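Local coordinates for protein Phospholipase/Carboxylesterase (Haliangium ochraceum, PDB 4Q82) that probably hydrolyses carboxylic ester bonds as a secreted or lipid-anchored serine esterase of the phospholipase/carboxylesterase type, with an alpha/beta-hydrolase-like fold, at residues 61-64 with 65-69; 139-142 with 143-147; 203-207 with 208-212; 260-264 with 265-269. One frame throughout, in Å; residues are numbered along the deposited sequence.

Contact 1 (61-64 with 65-69)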
loop_
_atom_site.group_PDB
_atom_site.type_symbol
_atom_site.label_atom_id
_atom_site.label_comp_id
_atom_site.label_asym_id
_atom_site.label_seq_id
_atom_site.Cartn_x
_atom_site.Cartn_y
_atom_site.Cartn_z
ATOM N N THR A 61 -20.244 -6.215 0.200
ATOM C CA THR A 61 -19.571 -6.542 1.456
ATOM C C THR A 61 -19.854 -5.443 2.486
ATOM O O THR A 61 -20.510 -4.446 2.182
ATOM C CB THR A 61 -18.022 -6.706 1.281
ATOM O OG1 THR A 61 -17.413 -5.418 1.154
ATOM C CG2 THR A 61 -17.661 -7.564 0.062
ATOM N N GLU A 62 -19.337 -5.619 3.698
ATOM C CA GLU A 62 -19.464 -4.606 4.747
ATOM C C GLU A 62 -18.561 -3.391 4.514
ATOM O O GLU A 62 -18.688 -2.384 5.207
ATOM C CB GLU A 62 -19.139 -5.208 6.117
ATOM C CG GLU A 62 -20.178 -6.204 6.629
ATOM C CD GLU A 62 -21.604 -5.722 6.416
ATOM O OE1 GLU A 62 -21.969 -4.643 6.942
ATOM O OE2 GLU A 62 -22.365 -6.427 5.717
ATOM N N ALA A 63 -17.643 -3.502 3.557
ATOM C CA ALA A 63 -16.656 -2.446 3.305
ATOM C C ALA A 63 -17.259 -1.172 2.716
ATOM O O ALA A 63 -18.278 -1.218 2.023
ATOM C CB ALA A 63 -15.562 -2.968 2.382
ATOM N N GLY A 64 -16.617 -0.035 2.981
ATOM C CA GLY A 64 -17.071 1.242 2.447
ATOM C C GLY A 64 -16.495 1.518 1.065
ATOM O O GLY A 64 -16.667 2.615 0.531
ATOM N N ASN A 65 -15.807 0.518 0.504
ATOM C CA ASN A 65 -15.231 0.567 -0.837
ATOM C C ASN A 65 -15.481 -0.716 -1.617
ATOM O O ASN A 65 -15.382 -1.809 -1.055
ATOM C CB ASN A 65 -13.703 0.763 -0.791
ATOM C CG ASN A 65 -13.287 1.993 -0.025
ATOM O OD1 ASN A 65 -13.291 1.997 1.206
ATOM N ND2 ASN A 65 -12.927 3.053 -0.746
ATOM N N GLY A 66 -15.735 -0.605 -2.914
ATOM C CA GLY A 66 -15.510 -1.752 -3.788
ATOM C C GLY A 66 -14.009 -2.081 -3.753
ATOM O O GLY A 66 -13.189 -1.187 -3.548
ATOM N N PHE A 67 -13.637 -3.342 -3.936
ATOM C CA PHE A 67 -12.208 -3.697 -3.948
ATOM C C PHE A 67 -11.932 -4.986 -4.694
ATOM O O PHE A 67 -12.834 -5.821 -4.884
ATOM C CB PHE A 67 -11.664 -3.808 -2.515
ATOM C CG PHE A 67 -12.279 -4.916 -1.693
ATOM C CD1 PHE A 67 -13.496 -4.735 -1.048
ATOM C CD2 PHE A 67 -11.612 -6.131 -1.529
ATOM C CE1 PHE A 67 -14.049 -5.752 -0.272
ATOM C CE2 PHE A 67 -12.166 -7.157 -0.757
ATOM C CZ PHE A 67 -13.382 -6.961 -0.128
ATOM N N TRP A 68 -10.675 -5.139 -5.117
ATOM C CA TRP A 68 -10.161 -6.409 -5.628
ATOM C C TRP A 68 -9.588 -7.212 -4.485
ATOM O O TRP A 68 -8.809 -6.696 -3.694
ATOM C CB TRP A 68 -9.060 -6.207 -6.691
ATOM C CG TRP A 68 -9.605 -5.670 -7.975
ATOM C CD1 TRP A 68 -9.643 -4.366 -8.370
ATOM C CD2 TRP A 68 -10.267 -6.420 -8.997
ATOM N NE1 TRP A 68 -10.262 -4.256 -9.600
ATOM C CE2 TRP A 68 -10.646 -5.507 -10.007
ATOM C CE3 TRP A 68 -10.556 -7.781 -9.167
ATOM C CZ2 TRP A 68 -11.306 -5.906 -11.164
ATOM C CZ3 TRP A 68 -11.204 -8.183 -10.331
ATOM C CH2 TRP A 68 -11.574 -7.249 -11.310
ATOM N N GLU A 69 -9.962 -8.486 -4.423
ATOM C CA GLU A 69 -9.481 -9.399 -3.395
ATOM C C GLU A 69 -8.555 -10.424 -4.015
ATOM O O GLU A 69 -8.955 -11.163 -4.919
ATOM C CB GLU A 69 -10.665 -10.085 -2.711
ATOM C CG GLU A 69 -10.318 -11.233 -1.813
ATOM C CD GLU A 69 -11.520 -12.141 -1.626
ATOM O OE1 GLU A 69 -12.440 -11.793 -0.839
ATOM O OE2 GLU A 69 -11.553 -13.188 -2.304
HETATM O O HOH W 1 -16.901 -4.076 -1.247
#

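Contact 2 (139-142 with 143-147)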
loop_
_atom_site.group_PDB
_atom_site.type_symbol
_atom_site.label_atom_id
_atom_site.label_comp_id
_atom_site.label_asym_id
_atom_site.label_seq_id
_atom_site.Cartn_x
_atom_site.Cartn_y
_atom_site.Cartn_z
ATOM N N ASP A 139 -9.641 8.691 7.299
ATOM C CA ASP A 139 -10.668 7.869 7.928
ATOM C C ASP A 139 -11.171 6.782 6.984
ATOM O O ASP A 139 -11.532 5.699 7.421
ATOM C CB ASP A 139 -11.835 8.732 8.408
ATOM C CG ASP A 139 -11.487 9.548 9.649
ATOM O OD1 ASP A 139 -10.385 9.378 10.218
ATOM O OD2 ASP A 139 -12.325 10.361 10.061
ATOM N N GLU A 140 -11.204 7.068 5.688
ATOM C CA GLU A 140 -11.567 6.040 4.711
ATOM C C GLU A 140 -10.577 4.871 4.769
ATOM O O GLU A 140 -10.959 3.686 4.762
ATOM C CB GLU A 140 -11.616 6.666 3.316
ATOM C CG GLU A 140 -11.882 5.713 2.145
ATOM C CD GLU A 140 -11.882 6.459 0.800
ATOM O OE1 GLU A 140 -11.684 7.703 0.788
ATOM O OE2 GLU A 140 -12.081 5.812 -0.244
ATOM N N ILE A 141 -9.297 5.206 4.867
ATOM C CA ILE A 141 -8.258 4.190 4.926
ATOM C C ILE A 141 -8.323 3.437 6.257
ATOM O O ILE A 141 -8.196 2.209 6.285
ATOM C CB ILE A 141 -6.863 4.825 4.702
ATOM C CG1 ILE A 141 -6.787 5.382 3.270
ATOM C CG2 ILE A 141 -5.753 3.812 4.916
ATOM C CD1 ILE A 141 -5.493 6.104 2.969
ATOM N N ARG A 142 -8.539 4.167 7.358
ATOM C CA ARG A 142 -8.734 3.518 8.663
ATOM C C ARG A 142 -9.891 2.518 8.623
ATOM O O ARG A 142 -9.762 1.369 9.081
ATOM C CB ARG A 142 -9.012 4.554 9.768
ATOM C CG ARG A 142 -9.320 3.888 11.119
ATOM C CD ARG A 142 -10.175 4.731 12.030
ATOM N NE ARG A 142 -11.421 5.169 11.403
ATOM C CZ ARG A 142 -12.116 6.224 11.817
ATOM N NH1 ARG A 142 -11.684 6.921 12.859
ATOM N NH2 ARG A 142 -13.244 6.577 11.203
ATOM N N ASP A 143 -11.036 2.970 8.106
ATOM C CA ASP A 143 -12.226 2.132 8.111
ATOM C C ASP A 143 -12.000 0.888 7.253
ATOM O O ASP A 143 -12.438 -0.202 7.616
ATOM C CB ASP A 143 -13.463 2.890 7.613
ATOM C CG ASP A 143 -13.899 4.010 8.549
ATOM O OD1 ASP A 143 -13.440 4.073 9.712
ATOM O OD2 ASP A 143 -14.717 4.840 8.107
ATOM N N PHE A 144 -11.336 1.037 6.112
ATOM C CA PHE A 144 -11.129 -0.125 5.254
ATOM C C PHE A 144 -10.135 -1.100 5.882
ATOM O O PHE A 144 -10.279 -2.319 5.745
ATOM C CB PHE A 144 -10.632 0.257 3.842
ATOM C CG PHE A 144 -10.620 -0.923 2.895
ATOM C CD1 PHE A 144 -9.474 -1.673 2.714
ATOM C CD2 PHE A 144 -11.792 -1.335 2.269
ATOM C CE1 PHE A 144 -9.458 -2.784 1.900
ATOM C CE2 PHE A 144 -11.788 -2.454 1.437
ATOM C CZ PHE A 144 -10.618 -3.178 1.256
ATOM N N LEU A 145 -9.103 -0.580 6.538
ATOM C CA LEU A 145 -8.208 -1.470 7.274
ATOM C C LEU A 145 -8.946 -2.221 8.395
ATOM O O LEU A 145 -8.660 -3.395 8.649
ATOM C CB LEU A 145 -7.026 -0.695 7.857
ATOM C CG LEU A 145 -5.903 -0.278 6.903
ATOM C CD1 LEU A 145 -4.919 0.680 7.608
ATOM C CD2 LEU A 145 -5.184 -1.495 6.371
ATOM N N ALA A 146 -9.893 -1.555 9.066
ATOM C CA ALA A 146 -10.677 -2.214 10.111
ATOM C C ALA A 146 -11.522 -3.331 9.511
ATOM O O ALA A 146 -11.576 -4.443 10.045
ATOM C CB ALA A 146 -11.564 -1.213 10.838
ATOM N N PHE A 147 -12.183 -3.026 8.398
ATOM C CA PHE A 147 -12.939 -4.031 7.664
ATOM C C PHE A 147 -12.067 -5.226 7.291
ATOM O O PHE A 147 -12.472 -6.380 7.474
ATOM C CB PHE A 147 -13.551 -3.443 6.395
ATOM C CG PHE A 147 -13.914 -4.485 5.369
ATOM C CD1 PHE A 147 -15.138 -5.135 5.429
ATOM C CD2 PHE A 147 -13.025 -4.820 4.349
ATOM C CE1 PHE A 147 -15.474 -6.089 4.493
ATOM C CE2 PHE A 147 -13.357 -5.773 3.409
ATOM C CZ PHE A 147 -14.581 -6.416 3.485
#

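Contact 3 (203-207 with 208-212)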
loop_
_atom_site.group_PDB
_atom_site.type_symbol
_atom_site.label_atom_id
_atom_site.label_comp_id
_atom_site.label_asym_id
_atom_site.label_seq_id
_atom_site.Cartn_x
_atom_site.Cartn_y
_atom_site.Cartn_z
ATOM N N CYS A 203 9.823 12.874 15.118
ATOM C CA CYS A 203 10.366 11.535 15.304
ATOM C C CYS A 203 9.365 10.548 15.905
ATOM O O CYS A 203 9.613 9.345 15.895
ATOM C CB CYS A 203 11.638 11.603 16.142
ATOM S SG CYS A 203 12.964 12.390 15.184
ATOM N N ASP A 204 8.217 11.027 16.374
ATOM C CA ASP A 204 7.152 10.094 16.767
ATOM C C ASP A 204 6.735 9.220 15.585
ATOM O O ASP A 204 6.390 8.053 15.753
ATOM C CB ASP A 204 5.929 10.832 17.314
ATOM C CG ASP A 204 6.209 11.537 18.647
ATOM O OD1 ASP A 204 7.284 11.316 19.246
ATOM O OD2 ASP A 204 5.333 12.298 19.103
ATOM N N LEU A 205 6.752 9.795 14.385
ATOM C CA LEU A 205 6.381 9.053 13.197
ATOM C C LEU A 205 7.415 7.970 12.873
ATOM O O LEU A 205 7.111 6.997 12.195
ATOM C CB LEU A 205 6.219 10.011 12.025
ATOM C CG LEU A 205 5.806 9.485 10.652
ATOM C CD1 LEU A 205 4.492 8.751 10.735
ATOM C CD2 LEU A 205 5.693 10.657 9.710
ATOM N N ALA A 206 8.628 8.128 13.383
ATOM C CA ALA A 206 9.709 7.189 13.057
ATOM C C ALA A 206 9.530 5.824 13.738
ATOM O O ALA A 206 10.320 4.896 13.519
ATOM C CB ALA A 206 11.059 7.790 13.420
ATOM N N GLN A 207 8.483 5.692 14.542
ATOM C CA GLN A 207 8.164 4.402 15.133
ATOM C C GLN A 207 7.458 3.459 14.148
ATOM O O GLN A 207 7.344 2.261 14.395
ATOM C CB GLN A 207 7.319 4.599 16.389
ATOM C CG GLN A 207 8.101 5.246 17.537
ATOM C CD GLN A 207 9.320 4.436 17.947
ATOM O OE1 GLN A 207 10.453 4.933 17.931
ATOM N NE2 GLN A 207 9.091 3.189 18.342
ATOM N N VAL A 208 7.000 4.002 13.026
ATOM C CA VAL A 208 6.441 3.192 11.946
ATOM C C VAL A 208 7.478 3.010 10.837
ATOM O O VAL A 208 8.004 3.991 10.335
ATOM C CB VAL A 208 5.193 3.867 11.344
ATOM C CG1 VAL A 208 4.645 3.054 10.197
ATOM C CG2 VAL A 208 4.133 4.060 12.418
ATOM N N PRO A 209 7.777 1.760 10.451
ATOM C CA PRO A 209 8.757 1.561 9.380
ATOM C C PRO A 209 8.172 2.014 8.052
ATOM O O PRO A 209 7.062 1.585 7.711
ATOM C CB PRO A 209 9.012 0.038 9.381
ATOM C CG PRO A 209 8.396 -0.479 10.651
ATOM C CD PRO A 209 7.297 0.488 11.020
ATOM N N ILE A 210 8.878 2.892 7.343
ATOM C CA ILE A 210 8.406 3.387 6.058
ATOM C C ILE A 210 9.519 3.337 5.004
ATOM O O ILE A 210 10.680 3.671 5.287
ATOM C CB ILE A 210 7.871 4.845 6.164
ATOM C CG1 ILE A 210 6.808 4.946 7.265
ATOM C CG2 ILE A 210 7.321 5.286 4.778
ATOM C CD1 ILE A 210 6.324 6.395 7.552
ATOM N N TRP A 211 9.170 2.885 3.802
ATOM C CA TRP A 211 10.062 3.001 2.656
ATOM C C TRP A 211 9.377 3.914 1.650
ATOM O O TRP A 211 8.329 3.569 1.084
ATOM C CB TRP A 211 10.356 1.627 2.051
ATOM C CG TRP A 211 11.481 1.594 1.046
ATOM C CD1 TRP A 211 12.067 2.655 0.416
ATOM C CD2 TRP A 211 12.137 0.417 0.567
ATOM N NE1 TRP A 211 13.064 2.195 -0.444
ATOM C CE2 TRP A 211 13.127 0.824 -0.349
ATOM C CE3 TRP A 211 11.985 -0.953 0.837
ATOM C CZ2 TRP A 211 13.965 -0.091 -1.006
ATOM C CZ3 TRP A 211 12.809 -1.868 0.185
ATOM C CH2 TRP A 211 13.793 -1.432 -0.726
ATOM N N GLY A 212 9.950 5.100 1.451
ATOM C CA GLY A 212 9.381 6.070 0.528
ATOM C C GLY A 212 10.153 6.061 -0.780
ATOM O O GLY A 212 11.391 5.906 -0.785
#

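Contact 4 (260-264 with 265-269)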
loop_
_atom_site.group_PDB
_atom_site.type_symbol
_atom_site.label_atom_id
_atom_site.label_comp_id
_atom_site.label_asym_id
_atom_site.label_seq_id
_atom_site.Cartn_x
_atom_site.Cartn_y
_atom_site.Cartn_z
ATOM N N TYR A 260 6.886 -1.630 -7.880
ATOM C CA TYR A 260 6.061 -2.819 -7.606
ATOM C C TYR A 260 6.442 -4.019 -8.484
ATOM O O TYR A 260 6.243 -5.183 -8.083
ATOM C CB TYR A 260 4.581 -2.514 -7.798
ATOM C CG TYR A 260 3.952 -1.648 -6.738
ATOM C CD1 TYR A 260 3.827 -2.100 -5.402
ATOM C CD2 TYR A 260 3.428 -0.393 -7.076
ATOM C CE1 TYR A 260 3.224 -1.303 -4.443
ATOM C CE2 TYR A 260 2.812 0.401 -6.124
ATOM C CZ TYR A 260 2.725 -0.061 -4.819
ATOM O OH TYR A 260 2.108 0.736 -3.887
ATOM N N SER A 261 6.978 -3.775 -9.682
ATOM C CA SER A 261 7.349 -4.882 -10.571
ATOM C C SER A 261 8.707 -5.483 -10.240
ATOM O O SER A 261 9.078 -6.491 -10.847
ATOM C CB SER A 261 7.409 -4.438 -12.058
ATOM O OG SER A 261 8.526 -3.549 -12.265
ATOM N N LEU A 262 9.450 -4.822 -9.352
ATOM C CA LEU A 262 10.878 -5.129 -9.069
ATOM C C LEU A 262 11.829 -4.972 -10.268
ATOM O O LEU A 262 12.958 -5.479 -10.225
ATOM C CB LEU A 262 11.044 -6.568 -8.514
ATOM C CG LEU A 262 10.169 -6.929 -7.309
ATOM C CD1 LEU A 262 10.577 -8.288 -6.697
ATOM C CD2 LEU A 262 10.233 -5.843 -6.259
ATOM N N SER A 263 11.405 -4.291 -11.331
ATOM C CA SER A 263 12.334 -4.030 -12.425
ATOM C C SER A 263 13.493 -3.124 -11.957
ATOM O O SER A 263 14.591 -3.217 -12.515
ATOM C CB SER A 263 11.644 -3.397 -13.639
ATOM O OG SER A 263 11.137 -2.112 -13.337
ATOM N N ALA A 264 13.257 -2.287 -10.947
ATOM C CA ALA A 264 14.333 -1.424 -10.399
ATOM C C ALA A 264 15.153 -2.122 -9.304
ATOM O O ALA A 264 16.109 -1.542 -8.774
ATOM C CB ALA A 264 13.753 -0.097 -9.864
ATOM N N GLY A 265 14.792 -3.352 -8.958
ATOM C CA GLY A 265 15.617 -4.136 -8.049
ATOM C C GLY A 265 15.504 -3.762 -6.577
ATOM O O GLY A 265 16.369 -4.161 -5.797
ATOM N N HIS A 266 14.445 -3.039 -6.192
ATOM C CA HIS A 266 14.174 -2.757 -4.785
ATOM C C HIS A 266 13.129 -3.733 -4.241
ATOM O O HIS A 266 11.940 -3.618 -4.557
ATOM C CB HIS A 266 13.696 -1.336 -4.598
ATOM C CG HIS A 266 14.726 -0.316 -4.991
ATOM N ND1 HIS A 266 15.790 0.022 -4.170
ATOM C CD2 HIS A 266 14.876 0.407 -6.129
ATOM C CE1 HIS A 266 16.535 0.938 -4.774
ATOM N NE2 HIS A 266 16.003 1.191 -5.967
ATOM N N ASP A 267 13.564 -4.693 -3.438
ATOM C CA ASP A 267 12.623 -5.767 -3.063
ATOM C C ASP A 267 11.777 -5.320 -1.891
ATOM O O ASP A 267 12.052 -5.633 -0.712
ATOM C CB ASP A 267 13.346 -7.072 -2.748
ATOM C CG ASP A 267 12.370 -8.255 -2.605
ATOM O OD1 ASP A 267 11.134 -8.049 -2.496
ATOM O OD2 ASP A 267 12.841 -9.401 -2.600
ATOM N N ILE A 268 10.731 -4.577 -2.229
ATOM C CA ILE A 268 9.837 -4.052 -1.214
ATOM C C ILE A 268 9.089 -5.164 -0.483
ATOM O O ILE A 268 8.703 -4.957 0.653
ATOM C CB ILE A 268 8.804 -3.072 -1.813
ATOM C CG1 ILE A 268 8.038 -3.716 -2.976
ATOM C CG2 ILE A 268 9.518 -1.775 -2.261
ATOM C CD1 ILE A 268 6.770 -2.871 -3.432
ATOM N N TYR A 269 8.874 -6.315 -1.130
ATOM C CA TYR A 269 8.117 -7.408 -0.499
ATOM C C TYR A 269 8.927 -8.079 0.622
ATOM O O TYR A 269 8.412 -8.319 1.722
ATOM C CB TYR A 269 7.663 -8.423 -1.565
ATOM C CG TYR A 269 6.945 -7.667 -2.672
ATOM C CD1 TYR A 269 5.784 -6.961 -2.399
ATOM C CD2 TYR A 269 7.452 -7.624 -3.982
ATOM C CE1 TYR A 269 5.121 -6.194 -3.389
ATOM C CE2 TYR A 269 6.770 -6.886 -4.990
ATOM C CZ TYR A 269 5.614 -6.178 -4.670
ATOM O OH TYR A 269 4.955 -5.431 -5.638
#

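Contact 1 (61-64 with 65-69)
Thr61 and Phe67 meet across the loop that links strands 53-56 and 67-70, which contains an ST turn: Thr61 OG1 accepts from Ala63 N at 3.1 Å, with an N-H...O angle of 154°. The Phe67 side chain can be followed outward from its backbone. At CB, CG is set between the backbone N and the carbonyl carbon (chi1 64°), which brings the ring edge to Thr61. The carbonyl O of Asn65 lies near the ring plane, at its edge. Farther out, CE1 does the touching: Thr61 OG1 comes to it in the ring plane at 3.7 Å, Thr61 CG2 lies 4.1 Å from the same CE1, and Ala63 CB approaches obliquely. Phe144 and Phe147 of helix 138-151 also pack against this ring, Phe144 edge-to-face, so the aromatic group joins loop, strand and helix. The Asn65 amide is held from outside the loop: ND2 is hydrogen-bonded to Gln129 O and Glu140 OE2. Thr61 OG1 has a second polar partner besides Ala63 N: a water 2.8 Å from OG1, which lies 2.7 Å from Asn65 O, to which it can donate, and so joins Thr61 to Asn65.

Contact 2 (139-142 with 143-147)
Helix 138-151 carries this contact on two consecutive turns, where Asp139, Arg142 and Asp143 form a salt-bridge network on its outer side. The helical frame is regular: Asp143 N, Phe144 N, Leu145 N and Ala146 N each donate to the carbonyl O four residues earlier. Arg142 and Asp143 are adjacent in sequence, yet their side chains cross and meet. CG of Arg142 stands anti to the backbone N, and a bend at chi3 (54°) brings the guanidinium round to its neighbour. It grips side-on, with both nitrogens on one oxygen: Asp143 OD1 is 2.9 Å from Arg142 NE and also 2.9 Å from Arg142 NH2. Both donors arrive on the syn side of OD1 and from the same face of the carboxylate, whose plane is 21° from that of the guanidinium. Asp139 OD1 takes a different place, above a guanidinium face, and bonds to His178 of helix 167-178. On the inner side, Ile141 and Leu145 pack on Tyr174 of that helix, while Phe144 turns to Leu126 and Pro128 of the sheet. Ile141 CG2 and Leu145 CD1 are 4.2 Å apart. The Asp139 link to Arg142 is long, 3.8 Å from OD1 to NH1, and acts through charge alone, since no N-H points at that oxygen.

Contact 3 (203-207 with 208-212)
Val208 N donates to Leu205 O at 3.1 Å, the bond that closes the 3-10 segment just before the chain extends into strand 210-215, part of a helix-to-strand connection of the alpha/beta fold. Its N-H...O angle is 166°, but the donor stands 45° above the carbonyl plane and is not on a lone pair. The same i to i-3 spacing recurs two residues earlier, where Ala206 N bonds to Cys203 O at 3.0 Å; the bond between, Gln207 N to Asp204 O, is weak. From Val208 onward the backbone is extended, and Pro209 CD packs 3.8 Å from Gln207 O. Among the side chains, Leu205 and Ile210 bridge the change of direction: Leu205 CD1 and Ile210 CD1 approach to 4.4 Å, a loose apolar touch. Ile210 reaches it with CG1 beside the backbone N and an extended chi2 (174°), which carries CD1 toward the 3-10 turn. Cys203 is tied by a disulfide to Cys236. Leu233 of helix 224-235 meets both Leu205 and Ile210, and Trp172 of helix 167-178 touches the same two residues, while the backbone of Ile210 pairs with Gln244 of strand 243-248 and that of Trp211 with Ala187 and Leu189 of strand 186-190.

Contact 4 (260-264 with 265-269)
Tyr269 OH donates to Tyr260 O at 2.8 Å, lying in the carbonyl plane on a lone pair, and this bond joins the last residue of helix 257-260 to the start of helix 268-273. Between them runs a type I beta turn from Leu262 to Gly265, closed by Gly265 N to Leu262 O at 3.1 Å; here the donor stands 74° out of the carbonyl plane. Before it, Ser261 OG accepts from Ser263 N, an ST turn. Asp267 is the N-cap of the second helix: its OD1 takes a weak bond from Tyr269 N at 3.2 Å and a further one from Ala270 N. Outward from these bonds, the two tyrosine side chains cross at about a right angle, with Tyr269 OH in the plane of the Tyr260 ring, at its edge. Ile268 CD1 reaches Tyr260 CD1 at 3.6 Å, a chi1 of 54° putting the CG1-CD1 arm there. Leu262, the first residue past helix 257-260 to leave helical geometry, brings its CD2 to 3.8 Å from Tyr269 CE2, approaching that ring obliquely. Ile268 CG1 lies over the centre of a Tyr269 ring face. The chemistry implies that Tyr269 is fixed both at its hydroxyl and over its ring, while Tyr260, whose OH bonds to Thr162 OG1, links the connection to the central sheet.

In the fold
Along the chain the four contacts follow in series. Contacts 1 and 2 are neighbours, their centres about 11 Å apart, and they touch where the loop before strand 67-70, together with Phe67, lies on helix 138-151. Contact 3 lies about 28 Å from contact 1, centre to centre, on the opposite side of the chain's centre, yet strands 67-70 and 210-215, each one in from an edge, belong to the same mixed sheet. Contacts 3 and 4 have centres about 20 Å apart but touch directly: the Trp211 ring packs against residues 266-268, where the loop enters helix 268-273. The strand order of the sheet, 1-2-4-3-5-6-7-8, is that of the alpha/beta-hydrolase fold, consistent with the esterase name.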